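Local coordinates for protein enoyl-CoA hydratase, EchA3 (PDB 3R6H) that probably acts as a lyase of the enoyl-CoA hydratase/isomerase family in lipid metabolism, adopting the crotonase fold, at residues A[84-92]-A[109-117]. Sequence-based numbering, arbitrary orientation.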
# COMPACT_ATOMS: atom_id res chain seq x y z
N GLY A 84 -20.26 -9.88 -13.87
CA GLY A 84 -19.96 -9.13 -12.63
C GLY A 84 -18.64 -8.41 -12.75
O GLY A 84 -18.53 -7.21 -12.46
N PHE A 85 -17.62 -9.14 -13.20
CA PHE A 85 -16.29 -8.56 -13.33
C PHE A 85 -16.18 -7.64 -14.52
O PHE A 85 -15.43 -6.68 -14.47
CB PHE A 85 -15.22 -9.66 -13.29
CG PHE A 85 -15.24 -10.39 -11.99
CD1 PHE A 85 -15.09 -9.66 -10.82
CD2 PHE A 85 -15.45 -11.76 -11.93
CE1 PHE A 85 -15.14 -10.32 -9.58
CE2 PHE A 85 -15.51 -12.41 -10.69
CZ PHE A 85 -15.38 -11.69 -9.53
N GLU A 86 -16.97 -7.90 -15.58
CA GLU A 86 -17.05 -6.92 -16.65
C GLU A 86 -17.63 -5.56 -16.16
O GLU A 86 -17.17 -4.48 -16.58
CB GLU A 86 -17.89 -7.44 -17.81
CG GLU A 86 -17.76 -6.57 -19.04
CD GLU A 86 -16.37 -6.66 -19.67
OE1 GLU A 86 -15.87 -7.79 -19.83
OE2 GLU A 86 -15.77 -5.58 -19.96
N LEU A 87 -18.63 -5.61 -15.28
CA LEU A 87 -19.14 -4.38 -14.67
C LEU A 87 -18.06 -3.64 -13.87
O LEU A 87 -17.95 -2.41 -13.97
CB LEU A 87 -20.38 -4.62 -13.78
CG LEU A 87 -21.75 -4.61 -14.47
CD1 LEU A 87 -22.79 -5.34 -13.60
CD2 LEU A 87 -22.17 -3.17 -14.80
N SER A 88 -17.27 -4.36 -13.06
CA SER A 88 -16.11 -3.72 -12.39
C SER A 88 -15.18 -3.04 -13.37
O SER A 88 -14.75 -1.92 -13.15
CB SER A 88 -15.29 -4.73 -11.57
OG SER A 88 -15.98 -5.14 -10.41
N TYR A 89 -14.85 -3.74 -14.46
CA TYR A 89 -13.98 -3.21 -15.49
C TYR A 89 -14.60 -1.94 -16.11
O TYR A 89 -13.91 -0.94 -16.31
CB TYR A 89 -13.77 -4.26 -16.59
CG TYR A 89 -12.74 -3.82 -17.63
CD1 TYR A 89 -13.10 -2.97 -18.67
CD2 TYR A 89 -11.43 -4.24 -17.55
CE1 TYR A 89 -12.16 -2.53 -19.57
CE2 TYR A 89 -10.50 -3.82 -18.46
CZ TYR A 89 -10.85 -2.97 -19.47
OH TYR A 89 -9.88 -2.56 -20.36
N ARG A 90 -15.89 -1.99 -16.39
CA ARG A 90 -16.62 -0.88 -17.01
C ARG A 90 -16.57 0.37 -16.12
O ARG A 90 -16.35 1.48 -16.62
CB ARG A 90 -18.08 -1.26 -17.31
CG ARG A 90 -18.80 -0.22 -18.12
CD ARG A 90 -20.17 -0.66 -18.58
NE ARG A 90 -20.81 0.40 -19.36
CZ ARG A 90 -22.06 0.33 -19.86
NH1 ARG A 90 -22.82 -0.72 -19.63
NH2 ARG A 90 -22.56 1.33 -20.57
N LEU A 91 -16.75 0.18 -14.81
CA LEU A 91 -16.74 1.30 -13.87
C LEU A 91 -15.31 1.79 -13.57
O LEU A 91 -15.08 3.00 -13.48
CB LEU A 91 -17.49 0.94 -12.58
CG LEU A 91 -18.99 0.77 -12.86
CD1 LEU A 91 -19.63 0.23 -11.62
CD2 LEU A 91 -19.65 2.08 -13.32
N LEU A 92 -14.36 0.88 -13.47
CA LEU A 92 -12.96 1.26 -13.26
C LEU A 92 -12.32 2.03 -14.43
O LEU A 92 -11.37 2.80 -14.24
CB LEU A 92 -12.09 0.05 -12.89
CG LEU A 92 -12.19 -0.40 -11.44
CD1 LEU A 92 -11.48 -1.79 -11.33
CD2 LEU A 92 -11.59 0.60 -10.44
N MET A 109 -19.08 -10.00 -4.24
CA MET A 109 -19.19 -9.15 -5.43
C MET A 109 -19.69 -7.71 -5.12
O MET A 109 -19.34 -6.77 -5.83
CB MET A 109 -20.04 -9.80 -6.54
CG MET A 109 -20.08 -9.03 -7.86
SD MET A 109 -18.51 -8.97 -8.75
CE MET A 109 -18.44 -7.23 -9.14
N GLY A 110 -20.45 -7.52 -4.04
CA GLY A 110 -20.86 -6.19 -3.64
C GLY A 110 -19.65 -5.35 -3.22
O GLY A 110 -19.58 -4.16 -3.50
N ALA A 111 -18.72 -5.99 -2.52
CA ALA A 111 -17.46 -5.33 -2.15
C ALA A 111 -16.59 -5.04 -3.38
O ALA A 111 -15.92 -4.01 -3.46
CB ALA A 111 -16.69 -6.21 -1.10
N PHE A 112 -16.54 -5.96 -4.33
CA PHE A 112 -15.75 -5.72 -5.54
C PHE A 112 -16.34 -4.58 -6.35
O PHE A 112 -15.59 -3.75 -6.87
CB PHE A 112 -15.56 -6.99 -6.37
CG PHE A 112 -15.16 -8.19 -5.57
CD1 PHE A 112 -14.26 -8.10 -4.50
CD2 PHE A 112 -15.69 -9.43 -5.89
CE1 PHE A 112 -13.95 -9.21 -3.74
CE2 PHE A 112 -15.38 -10.54 -5.13
CZ PHE A 112 -14.51 -10.46 -4.06
N LEU A 113 -17.68 -4.53 -6.44
CA LEU A 113 -18.38 -3.42 -7.08
C LEU A 113 -18.06 -2.08 -6.36
O LEU A 113 -17.77 -1.08 -7.03
CB LEU A 113 -19.90 -3.69 -7.14
CG LEU A 113 -20.74 -2.65 -7.86
CD1 LEU A 113 -20.29 -2.59 -9.30
CD2 LEU A 113 -22.26 -2.98 -7.79
N LEU A 114 -18.12 -2.09 -5.02
CA LEU A 114 -17.80 -0.92 -4.20
C LEU A 114 -16.38 -0.40 -4.56
O LEU A 114 -16.17 0.79 -4.74
CB LEU A 114 -17.88 -1.29 -2.70
CG LEU A 114 -17.29 -0.30 -1.72
CD1 LEU A 114 -18.11 1.01 -1.78
CD2 LEU A 114 -17.27 -0.96 -0.32
N CYS A 115 -15.43 -1.33 -4.72
CA CYS A 115 -14.04 -1.01 -5.07
C CYS A 115 -13.83 -0.61 -6.55
O CYS A 115 -12.68 -0.35 -6.97
CB CYS A 115 -13.16 -2.19 -4.75
SG CYS A 115 -12.88 -2.43 -2.99
N SER A 116 -14.91 -0.56 -7.33
CA SER A 116 -14.83 -0.27 -8.75
C SER A 116 -15.11 1.20 -9.11
O SER A 116 -15.03 1.54 -10.27
CB SER A 116 -15.77 -1.20 -9.56
OG SER A 116 -15.50 -2.57 -9.28
N GLY A 117 -15.37 2.05 -8.10
CA GLY A 117 -15.57 3.49 -8.33
C GLY A 117 -14.41 4.34 -7.87
O GLY A 117 -13.52 3.89 -7.11
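Ser88 and Ser116 form the polar centre of this contact and illustrate how two buried hydroxyls can join a helix, 75-92, to the turn that follows another, 109-114, by passing a hydrogen bond on to a backbone carbonyl. Ser88 OG donates to Ser116 OG at 2.8 Å, and Ser116 OG in turn donates to Phe112 O, approaching 30° out of the carbonyl plane. With its hydroxyl beside its own backbone N (chi1 -55°), Ser116 leans back to the last helical turn while facing Ser88. Its OG thus takes one hydrogen bond and gives another.

Sulfur and aromatic contacts lie toward the N-terminal end of both segments. Met109, bent at chi2 and chi3, folds its methyl CE to 3.3 Å from Gly84 O. Its SD lies close against Gly84, which has no side chain to stand in its way, and sits obliquely beside Phe85, 4.3 Å from the ring centroid, a Met-aromatic contact. Phe112 CD2 meets the Phe85 edge at CE1, and Ala143 of helix 141-150 touches both phenylalanine side chains.

Aliphatic packing completes the interface. Leu91 CD1 touches Leu113 CD1 at 3.7 Å, while CG and CD2 of Leu92 lie against the Ser116 backbone, where the two segments come nearest, Leu92 CA to Ser116 CA 5.1 Å, in a type I turn from Leu114 to Gly117.

The axes of 84-92 and 109-114 come within 9.6 Å and run nearly parallel, at 15°. In the crotonase fold, the N-terminus of this short second helix usually contributes to the oxyanion hole, probably here too.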